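Local coordinates for protein O-methyltransferase, putative (Bacillus cereus, PDB 3DUW) that probably transfers a methyl group from S-adenosylmethionine to an oxygen of its acceptor, and binds the product S-adenosylhomocysteine, at residues L63-L68 with D121-I126; A148-A153 with T161-D166. One frame throughout, in Å; residues are numbered along the deposited sequence.

Interaction 1. Residues L63-L68 with D121-I126; sequences LEIGTL and DSLQQI. With SAH (S-adenosyl-L-homocysteine), chain C.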
# COMPACT_ATOMS: atom_id res chain seq x y z
N LEU A 63 11.96 -11.77 4.66
CA LEU A 63 11.78 -12.45 5.94
C LEU A 63 10.30 -12.35 6.29
O LEU A 63 9.74 -11.26 6.32
CB LEU A 63 12.61 -11.78 7.04
CG LEU A 63 12.31 -12.26 8.47
CD1 LEU A 63 12.69 -13.73 8.61
CD2 LEU A 63 13.10 -11.42 9.47
N GLU A 64 9.67 -13.50 6.52
CA GLU A 64 8.27 -13.54 6.90
C GLU A 64 8.14 -14.20 8.26
O GLU A 64 8.78 -15.23 8.52
CB GLU A 64 7.45 -14.32 5.88
CG GLU A 64 6.00 -14.54 6.30
CD GLU A 64 5.21 -15.27 5.24
OE1 GLU A 64 5.50 -16.46 5.00
OE2 GLU A 64 4.31 -14.65 4.64
N ILE A 65 7.33 -13.61 9.13
CA ILE A 65 7.11 -14.17 10.46
C ILE A 65 5.63 -14.55 10.51
O ILE A 65 4.75 -13.69 10.54
CB ILE A 65 7.44 -13.15 11.57
CG1 ILE A 65 8.85 -12.58 11.35
CG2 ILE A 65 7.35 -13.82 12.93
CD1 ILE A 65 9.27 -11.53 12.37
N GLY A 66 5.37 -15.86 10.50
CA GLY A 66 4.00 -16.37 10.52
C GLY A 66 3.67 -16.94 9.14
O GLY A 66 3.21 -16.22 8.26
N THR A 67 3.88 -18.25 8.96
CA THR A 67 3.65 -18.91 7.67
C THR A 67 2.26 -19.53 7.43
O THR A 67 1.77 -19.50 6.29
CB THR A 67 4.68 -20.06 7.47
OG1 THR A 67 5.98 -19.65 7.94
CG2 THR A 67 4.75 -20.42 5.99
N LEU A 68 1.66 -20.10 8.48
CA LEU A 68 0.36 -20.79 8.34
C LEU A 68 0.49 -21.88 7.27
O LEU A 68 1.17 -22.89 7.46
CB LEU A 68 -0.75 -19.84 7.93
CG LEU A 68 -2.18 -20.29 8.20
CD1 LEU A 68 -2.32 -20.76 9.65
CD2 LEU A 68 -3.14 -19.15 7.94
N ASP A 121 13.16 -17.70 18.69
CA ASP A 121 14.30 -18.61 18.70
C ASP A 121 14.96 -18.65 17.33
O ASP A 121 16.18 -18.61 17.21
CB ASP A 121 13.89 -20.03 19.09
CG ASP A 121 13.50 -20.14 20.55
OD1 ASP A 121 14.21 -19.57 21.40
OD2 ASP A 121 12.49 -20.82 20.84
N SER A 122 14.14 -18.73 16.28
CA SER A 122 14.65 -18.79 14.92
C SER A 122 15.35 -17.50 14.51
O SER A 122 16.33 -17.53 13.77
CB SER A 122 13.52 -19.09 13.94
OG SER A 122 12.99 -20.39 14.16
N LEU A 123 14.85 -16.36 14.98
CA LEU A 123 15.45 -15.08 14.64
C LEU A 123 16.88 -14.98 15.18
O LEU A 123 17.77 -14.44 14.53
CB LEU A 123 14.58 -13.93 15.17
CG LEU A 123 13.26 -13.78 14.39
CD1 LEU A 123 12.27 -12.95 15.18
CD2 LEU A 123 13.55 -13.14 13.04
N GLN A 124 17.10 -15.52 16.38
CA GLN A 124 18.42 -15.52 16.99
C GLN A 124 19.35 -16.41 16.16
O GLN A 124 20.52 -16.07 15.95
CB GLN A 124 18.35 -16.03 18.43
CG GLN A 124 19.67 -16.00 19.17
CD GLN A 124 20.32 -14.63 19.17
OE1 GLN A 124 21.11 -14.30 18.27
NE2 GLN A 124 19.98 -13.81 20.15
N GLN A 125 18.82 -17.53 15.70
CA GLN A 125 19.59 -18.46 14.88
C GLN A 125 19.98 -17.81 13.56
O GLN A 125 21.10 -17.95 13.09
CB GLN A 125 18.78 -19.73 14.61
CG GLN A 125 18.52 -20.59 15.83
CD GLN A 125 17.66 -21.80 15.53
OE1 GLN A 125 17.97 -22.58 14.63
NE2 GLN A 125 16.58 -21.95 16.28
N ILE A 126 19.03 -17.09 12.96
CA ILE A 126 19.26 -16.41 11.70
C ILE A 126 20.40 -15.41 11.84
O ILE A 126 21.24 -15.28 10.94
CB ILE A 126 17.97 -15.71 11.21
CG1 ILE A 126 16.96 -16.78 10.77
CG2 ILE A 126 18.28 -14.76 10.06
CD1 ILE A 126 15.59 -16.24 10.45
N SAH C . 0.80 -14.73 6.86
CA SAH C . 0.16 -16.07 6.61
CB SAH C . -0.69 -16.47 7.77
CG SAH C . -0.02 -16.63 9.12
SD SAH C . -1.32 -16.82 10.42
C SAH C . -0.77 -15.94 5.36
O SAH C . -0.90 -14.83 4.84
OXT SAH C . -1.34 -17.01 4.94
C5' SAH C . -0.32 -16.63 11.84
C4' SAH C . 0.73 -17.83 11.99
O4' SAH C . 1.42 -17.45 13.18
C3' SAH C . 0.16 -19.20 12.31
O3' SAH C . 0.53 -20.18 11.34
C2' SAH C . 0.74 -19.48 13.76
O2' SAH C . 0.94 -20.86 14.02
C1' SAH C . 2.02 -18.66 13.75
N9 SAH C . 2.56 -18.36 14.93
C8 SAH C . 2.02 -18.03 16.17
N7 SAH C . 2.88 -17.79 17.10
C5 SAH C . 4.14 -17.97 16.48
C6 SAH C . 5.48 -17.86 16.99
N6 SAH C . 5.77 -17.53 18.26
N1 SAH C . 6.48 -18.11 16.08
C2 SAH C . 6.23 -18.44 14.78
N3 SAH C . 4.96 -18.57 14.25
C4 SAH C . 3.97 -18.32 15.15

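Interaction 2. Residues A148-A153 with T161-D166; sequences AYFEWA and TVIIGD. With SAH (S-adenosyl-L-homocysteine), chain C.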
# COMPACT_ATOMS: atom_id res chain seq x y z
N ALA A 148 8.74 -7.32 19.97
CA ALA A 148 9.98 -8.07 19.83
C ALA A 148 10.31 -8.33 18.36
O ALA A 148 11.48 -8.23 17.96
CB ALA A 148 9.89 -9.39 20.60
N TYR A 149 9.30 -8.66 17.56
CA TYR A 149 9.55 -8.92 16.15
C TYR A 149 10.01 -7.65 15.44
O TYR A 149 10.84 -7.72 14.53
CB TYR A 149 8.30 -9.49 15.46
CG TYR A 149 7.85 -10.82 16.03
CD1 TYR A 149 8.77 -11.75 16.52
CD2 TYR A 149 6.50 -11.16 16.07
CE1 TYR A 149 8.36 -12.97 17.04
CE2 TYR A 149 6.08 -12.38 16.58
CZ TYR A 149 7.01 -13.28 17.07
OH TYR A 149 6.61 -14.48 17.61
N PHE A 150 9.49 -6.51 15.85
CA PHE A 150 9.88 -5.24 15.25
C PHE A 150 11.36 -4.97 15.55
O PHE A 150 12.12 -4.57 14.68
CB PHE A 150 9.02 -4.09 15.78
CG PHE A 150 9.50 -2.73 15.34
CD1 PHE A 150 9.63 -2.42 13.99
CD2 PHE A 150 9.82 -1.76 16.29
CE1 PHE A 150 10.10 -1.17 13.59
CE2 PHE A 150 10.29 -0.51 15.89
CZ PHE A 150 10.43 -0.21 14.54
N GLU A 151 11.76 -5.21 16.80
CA GLU A 151 13.15 -5.00 17.17
C GLU A 151 14.07 -5.92 16.38
O GLU A 151 15.14 -5.51 15.94
CB GLU A 151 13.34 -5.20 18.68
CG GLU A 151 12.70 -4.11 19.52
CD GLU A 151 13.29 -2.74 19.23
OE1 GLU A 151 14.52 -2.61 19.25
OE2 GLU A 151 12.51 -1.79 18.99
N TRP A 152 13.64 -7.17 16.18
CA TRP A 152 14.44 -8.11 15.41
C TRP A 152 14.47 -7.69 13.95
O TRP A 152 15.50 -7.81 13.28
CB TRP A 152 13.86 -9.53 15.52
CG TRP A 152 14.45 -10.32 16.64
CD1 TRP A 152 13.82 -10.75 17.76
CD2 TRP A 152 15.81 -10.76 16.75
NE1 TRP A 152 14.69 -11.43 18.57
CE2 TRP A 152 15.93 -11.45 17.97
CE3 TRP A 152 16.94 -10.63 15.93
CZ2 TRP A 152 17.13 -12.02 18.40
CZ3 TRP A 152 18.14 -11.20 16.36
CH2 TRP A 152 18.22 -11.89 17.58
N ALA A 153 13.35 -7.19 13.45
CA ALA A 153 13.28 -6.74 12.06
C ALA A 153 14.30 -5.63 11.83
O ALA A 153 15.04 -5.65 10.84
CB ALA A 153 11.88 -6.23 11.74
N THR A 161 15.04 -1.02 3.97
CA THR A 161 14.19 -2.19 4.23
C THR A 161 12.74 -1.78 4.45
O THR A 161 12.46 -0.79 5.13
CB THR A 161 14.68 -2.98 5.47
OG1 THR A 161 15.90 -3.66 5.16
CG2 THR A 161 13.63 -4.00 5.91
N VAL A 162 11.83 -2.55 3.86
CA VAL A 162 10.40 -2.30 4.01
C VAL A 162 9.86 -3.30 5.02
O VAL A 162 10.19 -4.49 4.97
CB VAL A 162 9.66 -2.50 2.67
CG1 VAL A 162 8.15 -2.43 2.90
CG2 VAL A 162 10.10 -1.45 1.67
N ILE A 163 9.05 -2.81 5.95
CA ILE A 163 8.43 -3.67 6.96
C ILE A 163 6.92 -3.51 6.88
O ILE A 163 6.41 -2.39 6.92
CB ILE A 163 8.88 -3.28 8.39
CG1 ILE A 163 10.39 -3.44 8.54
CG2 ILE A 163 8.15 -4.16 9.42
CD1 ILE A 163 10.95 -2.89 9.84
N ILE A 164 6.21 -4.62 6.72
CA ILE A 164 4.76 -4.60 6.67
C ILE A 164 4.27 -5.37 7.88
O ILE A 164 4.70 -6.51 8.11
CB ILE A 164 4.20 -5.30 5.42
CG1 ILE A 164 4.57 -4.52 4.15
CG2 ILE A 164 2.68 -5.44 5.54
CD1 ILE A 164 3.91 -3.16 4.05
N GLY A 165 3.40 -4.75 8.67
CA GLY A 165 2.83 -5.40 9.83
C GLY A 165 1.34 -5.55 9.57
O GLY A 165 0.64 -4.55 9.44
N ASP A 166 0.86 -6.78 9.47
CA ASP A 166 -0.55 -7.03 9.20
C ASP A 166 -1.40 -7.07 10.47
O ASP A 166 -0.87 -7.26 11.58
CB ASP A 166 -0.68 -8.36 8.45
CG ASP A 166 -2.05 -8.56 7.80
OD1 ASP A 166 -2.70 -7.56 7.45
OD2 ASP A 166 -2.46 -9.73 7.62
N SAH C . 0.80 -14.73 6.86
CA SAH C . 0.16 -16.07 6.61
CB SAH C . -0.69 -16.47 7.77
CG SAH C . -0.02 -16.63 9.12
SD SAH C . -1.32 -16.82 10.42
C SAH C . -0.77 -15.94 5.36
O SAH C . -0.90 -14.83 4.84
OXT SAH C . -1.34 -17.01 4.94
C5' SAH C . -0.32 -16.63 11.84
C4' SAH C . 0.73 -17.83 11.99
O4' SAH C . 1.42 -17.45 13.18
C3' SAH C . 0.16 -19.20 12.31
O3' SAH C . 0.53 -20.18 11.34
C2' SAH C . 0.74 -19.48 13.76
O2' SAH C . 0.94 -20.86 14.02
C1' SAH C . 2.02 -18.66 13.75
N9 SAH C . 2.56 -18.36 14.93
C8 SAH C . 2.02 -18.03 16.17
N7 SAH C . 2.88 -17.79 17.10
C5 SAH C . 4.14 -17.97 16.48
C6 SAH C . 5.48 -17.86 16.99
N6 SAH C . 5.77 -17.53 18.26
N1 SAH C . 6.48 -18.11 16.08
C2 SAH C . 6.23 -18.44 14.78
N3 SAH C . 4.96 -18.57 14.25
C4 SAH C . 3.97 -18.32 15.15

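Interaction 1. Residues L63-L68 with D121-I126
In the Rossmann-like fold of a class I methyltransferase, the inner strand 61-65 runs into the glycine-bearing turn that receives S-adenosylhomocysteine, and Leu63 and Ile65 of that strand pack against helix 119-128. Strand 63-65 and helix 121-126 run nearly antiparallel, at 162°, their axes 11.3 Å apart at the closest approach, a spacing bridged wholly by aliphatic side chains. Leu63 divides its branches between two helical residues one turn apart: CD2 meets Leu123 CD2 at 4.0 Å, whereas CD1 reaches Ile126 CD1 at 4.3 Å. With CG anti to the backbone N (chi1 170°), Leu63 stretches out from the sheet toward the helix. Leu123 is itself forked, its other methyl, CD1, lying 4.3 Å from Ile65 CD1 at the tip of the isoleucine chain. Leu89 and Val87 of the neighbouring strand also pack on the helix.

Past Ile65 the chain turns to the ligand. Glu64, on the other face of the strand, is held by hydrogen bonds to Ser72, Thr73 and Thr88. Leu68 lies along the homocysteine chain, its CB 3.4 Å from SAH CB, and the amino group of the ligand donates a hydrogen bond from SAH N to Gly66 O, 3.2 Å long.

Interaction 2. Residues A148-A153 with T161-D166
Chi1 of -61° places CG1 of Ile163 beside its backbone N, and chi2 of 171° extends the chain so that CD1 meets both Phe150 and Ala153 on the helix. This is the packing of a beta-alpha-beta unit in the Rossmann-like methyltransferase fold: strand 136-139 leads into helix 146-155, which lies against the sheet before the chain returns as strand 162-166, parallel to the first. The return strand presents a single residue, Ile163, to this helical segment. Its terminal methyl, CD1, approaches Ala153 CB at 4.0 Å; Ala153 CA and Ile163 CA are 7.7 Å apart, the closest CA pair of the two segments. Phe150, one turn earlier, swings its ring out with CG anti to the backbone N (chi1 172°). The same CD1 lies at the edge of this ring and near its plane, 4.2 Å from Phe150 CE1, so the methyl meets the rim of the aromatic group and does not sit over its face.

All three side chains are buried, and the join has no hydrogen bond between the segments. Ile137 of strand 136-139 also packs on Ala153, while Val221 of strand 214-221 touches Ile163. On the opposite face of the sheet Val162 and Ile164 pack on helix 44-57, and Val162 also touches Ile56 of the second subunit. Tyr149 faces the cofactor pocket, where its hydroxyl is hydrogen-bonded to Asp142; Tyr149 OH lies 3.2 Å from SAH N6 of the adenine.

Interactions 1 and 2 are consecutive along the chain, their centres about 11 Å apart, and both place a helix against the same sheet. The helices also meet each other: Leu123 CD1 is 3.7 Å from Trp152 CG and 3.9 Å from Tyr149 CD1. Tyr149 bridges back to the strand of interaction 1 as well, its CB lying 3.8 Å from Ile65 CD1. The apolar layer is thus continuous from one contact to the other. At the ligand the two divide the work, since residues 66-68 follow the homocysteine and ribose, whereas Tyr149 reaches the adenine amino group. Ala119, at the start of the helix of interaction 1, hydrogen-bonds the ligand and also packs on Tyr149.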